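Local structure of RNA-dependent RNA Polymerase (Bombyx mori cytoplasmic polyhedrosis virus, 6TZ0) at residues 535-548 / 680-694. The protein catalyses RNA-templated RNA synthesis, making plus strands in fully conservative transcription and probably minus strands in genome replication. Numbering follows the deposited sequence.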
# COMPACT_ATOMS: atom_id res chain seq x y z
N TRP A 535 -0.82 26.26 16.40
CA TRP A 535 0.44 26.22 17.12
C TRP A 535 1.55 27.04 16.47
O TRP A 535 2.63 27.14 17.05
CB TRP A 535 0.94 24.79 17.29
CG TRP A 535 0.20 24.02 18.32
CD1 TRP A 535 -0.72 23.04 18.11
CD2 TRP A 535 0.30 24.18 19.73
NE1 TRP A 535 -1.19 22.57 19.31
CE2 TRP A 535 -0.58 23.26 20.32
CE3 TRP A 535 1.05 25.02 20.56
CZ2 TRP A 535 -0.72 23.15 21.70
CZ3 TRP A 535 0.91 24.90 21.92
CH2 TRP A 535 0.02 23.98 22.48
N THR A 536 1.33 27.61 15.30
CA THR A 536 2.34 28.49 14.74
C THR A 536 2.01 29.95 15.00
O THR A 536 2.88 30.82 14.83
CB THR A 536 2.50 28.21 13.24
OG1 THR A 536 2.36 26.80 13.02
CG2 THR A 536 3.90 28.52 12.81
N SER A 537 0.80 30.24 15.47
CA SER A 537 0.42 31.55 15.99
C SER A 537 0.83 31.75 17.44
O SER A 537 0.52 32.79 18.02
CB SER A 537 -1.09 31.75 15.88
OG SER A 537 -1.50 31.81 14.53
N GLN A 538 1.51 30.78 18.04
CA GLN A 538 1.89 30.84 19.44
C GLN A 538 3.31 31.38 19.59
O GLN A 538 4.07 31.46 18.63
CB GLN A 538 1.78 29.47 20.09
CG GLN A 538 0.41 28.86 19.98
CD GLN A 538 -0.64 29.67 20.69
OE1 GLN A 538 -0.40 30.17 21.78
NE2 GLN A 538 -1.79 29.84 20.05
N ARG A 539 3.65 31.74 20.81
CA ARG A 539 4.97 32.26 21.13
C ARG A 539 5.66 31.33 22.12
O ARG A 539 5.02 30.53 22.80
CB ARG A 539 4.86 33.68 21.69
CG ARG A 539 3.95 33.79 22.88
CD ARG A 539 3.82 35.23 23.29
NE ARG A 539 5.08 35.74 23.81
CZ ARG A 539 5.34 37.03 23.99
NH1 ARG A 539 4.42 37.94 23.69
NH2 ARG A 539 6.51 37.41 24.47
N ASN A 540 6.99 31.47 22.17
CA ASN A 540 7.90 30.58 22.90
C ASN A 540 7.70 29.12 22.50
O ASN A 540 7.66 28.22 23.34
CB ASN A 540 7.78 30.75 24.41
CG ASN A 540 8.39 32.05 24.90
OD1 ASN A 540 9.46 32.45 24.44
ND2 ASN A 540 7.72 32.70 25.83
N VAL A 541 7.58 28.88 21.20
CA VAL A 541 7.28 27.56 20.67
C VAL A 541 8.41 27.14 19.74
O VAL A 541 8.97 27.95 19.00
CB VAL A 541 5.89 27.55 19.98
CG1 VAL A 541 5.82 28.48 18.78
CG2 VAL A 541 5.48 26.17 19.61
N LEU A 542 8.81 25.87 19.85
CA LEU A 542 9.84 25.29 19.00
C LEU A 542 9.21 24.21 18.14
O LEU A 542 8.67 23.23 18.67
CB LEU A 542 10.98 24.72 19.82
CG LEU A 542 12.08 24.12 18.95
CD1 LEU A 542 12.71 25.19 18.10
CD2 LEU A 542 13.13 23.43 19.78
N LEU A 543 9.28 24.38 16.83
CA LEU A 543 8.67 23.47 15.88
C LEU A 543 9.72 22.47 15.42
O LEU A 543 10.89 22.81 15.28
CB LEU A 543 8.11 24.25 14.70
CG LEU A 543 7.07 25.29 15.14
CD1 LEU A 543 6.67 26.19 14.00
CD2 LEU A 543 5.84 24.63 15.73
N SER A 544 9.30 21.22 15.21
CA SER A 544 10.23 20.17 14.81
C SER A 544 9.57 19.27 13.78
O SER A 544 8.70 18.46 14.12
CB SER A 544 10.70 19.36 16.02
OG SER A 544 11.60 18.34 15.63
N SER A 545 9.99 19.40 12.52
CA SER A 545 9.59 18.47 11.47
C SER A 545 10.70 17.45 11.25
O SER A 545 11.36 17.42 10.22
CB SER A 545 9.28 19.23 10.18
OG SER A 545 8.22 20.14 10.36
N ILE A 546 10.90 16.62 12.27
CA ILE A 546 11.98 15.63 12.25
C ILE A 546 11.70 14.58 11.18
O ILE A 546 10.58 14.09 11.04
CB ILE A 546 12.17 15.03 13.65
CG1 ILE A 546 13.30 14.00 13.69
CG2 ILE A 546 10.87 14.50 14.24
CD1 ILE A 546 14.64 14.60 13.49
N ASP A 547 12.72 14.28 10.38
CA ASP A 547 12.58 13.43 9.20
C ASP A 547 13.50 12.23 9.35
O ASP A 547 14.71 12.39 9.56
CB ASP A 547 12.92 14.21 7.93
CG ASP A 547 12.47 13.50 6.67
OD1 ASP A 547 11.85 12.42 6.76
OD2 ASP A 547 12.74 14.03 5.57
N VAL A 548 12.93 11.04 9.21
CA VAL A 548 13.69 9.79 9.24
C VAL A 548 13.92 9.35 7.81
O VAL A 548 12.97 9.01 7.10
CB VAL A 548 12.96 8.70 10.04
CG1 VAL A 548 13.76 7.42 10.03
CG2 VAL A 548 12.69 9.17 11.46
N ASP A 680 6.52 7.45 9.12
CA ASP A 680 7.69 8.13 8.55
C ASP A 680 7.58 9.66 8.60
O ASP A 680 8.55 10.35 8.30
CB ASP A 680 7.99 7.67 7.11
CG ASP A 680 9.45 7.83 6.73
OD1 ASP A 680 10.26 8.16 7.61
OD2 ASP A 680 9.78 7.63 5.54
N ASP A 681 6.44 10.21 9.02
CA ASP A 681 6.25 11.65 9.20
C ASP A 681 5.95 11.92 10.67
O ASP A 681 4.86 11.59 11.15
CB ASP A 681 5.11 12.19 8.34
CG ASP A 681 5.53 12.44 6.92
OD1 ASP A 681 6.71 12.79 6.70
OD2 ASP A 681 4.68 12.31 6.02
N ILE A 682 6.89 12.54 11.36
CA ILE A 682 6.71 12.94 12.75
C ILE A 682 6.65 14.46 12.76
O ILE A 682 7.38 15.13 12.03
CB ILE A 682 7.85 12.43 13.66
CG1 ILE A 682 8.10 10.94 13.48
CG2 ILE A 682 7.56 12.69 15.12
CD1 ILE A 682 9.28 10.61 12.59
N MET A 683 5.75 15.02 13.57
CA MET A 683 5.64 16.46 13.74
C MET A 683 5.60 16.78 15.24
O MET A 683 4.56 16.61 15.87
CB MET A 683 4.40 16.99 13.05
CG MET A 683 4.26 18.48 13.13
SD MET A 683 2.78 19.10 12.35
CE MET A 683 1.55 18.63 13.55
N GLU A 684 6.70 17.26 15.78
CA GLU A 684 6.81 17.55 17.21
C GLU A 684 6.71 19.05 17.45
O GLU A 684 7.32 19.85 16.74
CB GLU A 684 8.13 17.03 17.76
CG GLU A 684 8.25 15.53 17.73
CD GLU A 684 9.61 15.06 18.16
OE1 GLU A 684 10.51 15.90 18.31
OE2 GLU A 684 9.78 13.84 18.36
N ILE A 685 5.93 19.42 18.46
CA ILE A 685 5.77 20.81 18.87
C ILE A 685 6.13 20.92 20.34
O ILE A 685 5.49 20.29 21.19
CB ILE A 685 4.35 21.33 18.61
CG1 ILE A 685 4.03 21.29 17.12
CG2 ILE A 685 4.21 22.74 19.08
CD1 ILE A 685 2.59 21.48 16.80
N PHE A 686 7.15 21.72 20.65
CA PHE A 686 7.62 21.96 22.01
C PHE A 686 7.32 23.40 22.38
O PHE A 686 7.40 24.29 21.54
CB PHE A 686 9.12 21.70 22.12
CG PHE A 686 9.54 20.32 21.73
CD1 PHE A 686 9.41 19.27 22.61
CD2 PHE A 686 10.06 20.08 20.48
CE1 PHE A 686 9.80 18.00 22.25
CE2 PHE A 686 10.45 18.82 20.11
CZ PHE A 686 10.32 17.78 21.00
N GLN A 687 7.00 23.65 23.65
CA GLN A 687 6.77 25.01 24.11
C GLN A 687 7.44 25.24 25.45
O GLN A 687 7.23 24.47 26.39
CB GLN A 687 5.27 25.32 24.21
CG GLN A 687 4.97 26.78 24.50
CD GLN A 687 3.50 27.10 24.49
OE1 GLN A 687 2.66 26.21 24.40
NE2 GLN A 687 3.17 28.39 24.54
N GLY A 688 8.22 26.32 25.54
CA GLY A 688 8.88 26.68 26.78
C GLY A 688 10.05 27.62 26.55
O GLY A 688 9.95 28.53 25.73
N ASN A 689 11.14 27.42 27.28
CA ASN A 689 12.36 28.16 27.04
C ASN A 689 13.17 27.49 25.95
O ASN A 689 12.91 26.34 25.58
CB ASN A 689 13.20 28.27 28.31
CG ASN A 689 12.63 29.24 29.30
OD1 ASN A 689 12.23 30.35 28.94
ND2 ASN A 689 12.55 28.83 30.56
N GLU A 690 14.18 28.19 25.44
CA GLU A 690 15.02 27.61 24.40
C GLU A 690 15.89 26.49 24.95
O GLU A 690 16.18 25.52 24.23
CB GLU A 690 15.89 28.69 23.75
CG GLU A 690 15.10 29.69 22.93
CD GLU A 690 15.99 30.69 22.24
OE1 GLU A 690 17.21 30.66 22.47
OE2 GLU A 690 15.46 31.52 21.46
N ASN A 691 16.27 26.57 26.23
CA ASN A 691 17.09 25.54 26.84
C ASN A 691 16.33 24.23 26.98
O ASN A 691 16.83 23.17 26.58
CB ASN A 691 17.57 26.02 28.20
CG ASN A 691 18.53 27.17 28.10
OD1 ASN A 691 19.44 27.16 27.27
ND2 ASN A 691 18.31 28.20 28.91
N ASP A 692 15.11 24.29 27.52
CA ASP A 692 14.33 23.09 27.75
C ASP A 692 13.86 22.46 26.45
O ASP A 692 13.90 21.23 26.31
CB ASP A 692 13.12 23.42 28.63
CG ASP A 692 13.52 23.87 30.01
OD1 ASP A 692 14.59 23.47 30.49
OD2 ASP A 692 12.75 24.64 30.62
N THR A 693 13.43 23.29 25.49
CA THR A 693 13.00 22.77 24.20
C THR A 693 14.15 22.16 23.43
O THR A 693 13.99 21.11 22.79
CB THR A 693 12.32 23.87 23.39
OG1 THR A 693 13.17 25.01 23.30
CG2 THR A 693 11.00 24.27 24.01
N HIS A 694 15.34 22.77 23.50
CA HIS A 694 16.49 22.19 22.83
C HIS A 694 16.92 20.88 23.48
O HIS A 694 17.25 19.92 22.78
CB HIS A 694 17.64 23.20 22.80
CG HIS A 694 18.87 22.69 22.11
ND1 HIS A 694 18.93 22.49 20.75
CD2 HIS A 694 20.10 22.38 22.59
CE1 HIS A 694 20.13 22.05 20.42
NE2 HIS A 694 20.86 21.98 21.52
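Gln687 holds CG trans to its backbone N (chi1 -172°) and runs extended to the Trp535 ring. Ile685 sets CG1 opposite its carbonyl carbon (chi1 -62°), and an extended chi2 carries CD1 to Trp535 CB, 3.7 Å away. Both residues lie on strand 682-687, antiparallel to strand 541-544 in the polymerase palm sheet. These are the central strands of four. Asp547 of motif A lies on strand 541-548, Asp680 and Asp681 of motif C in the turn into strand 682-687. Leu542 pairs with Phe686 and Ser544 with Glu684, each through two backbone hydrogen bonds. Leu542 N to Phe686 O is 2.7 Å and nearly straight (169°).

On one face, Ile685 CG2 meets Val541 CG2 and lies over the rim of the indole. On the other, Leu542 CD2 packs on Thr693 CB of helix 690-705 at 3.7 Å. Ile546 and Ile682 lie side by side near the catalytic end. Beyond them, Asp547, Asp680 and Asp681 gather at the magnesium site, empty in this model; Asp547 OD1 and Asp680 OD1 are 4.6 Å apart.

The Gln687 amide stands almost perpendicular to the indole. Its NE2 bonds weakly to Arg539 O, while OE1 sits in the ring plane, 3.3 Å from Trp535 CZ3.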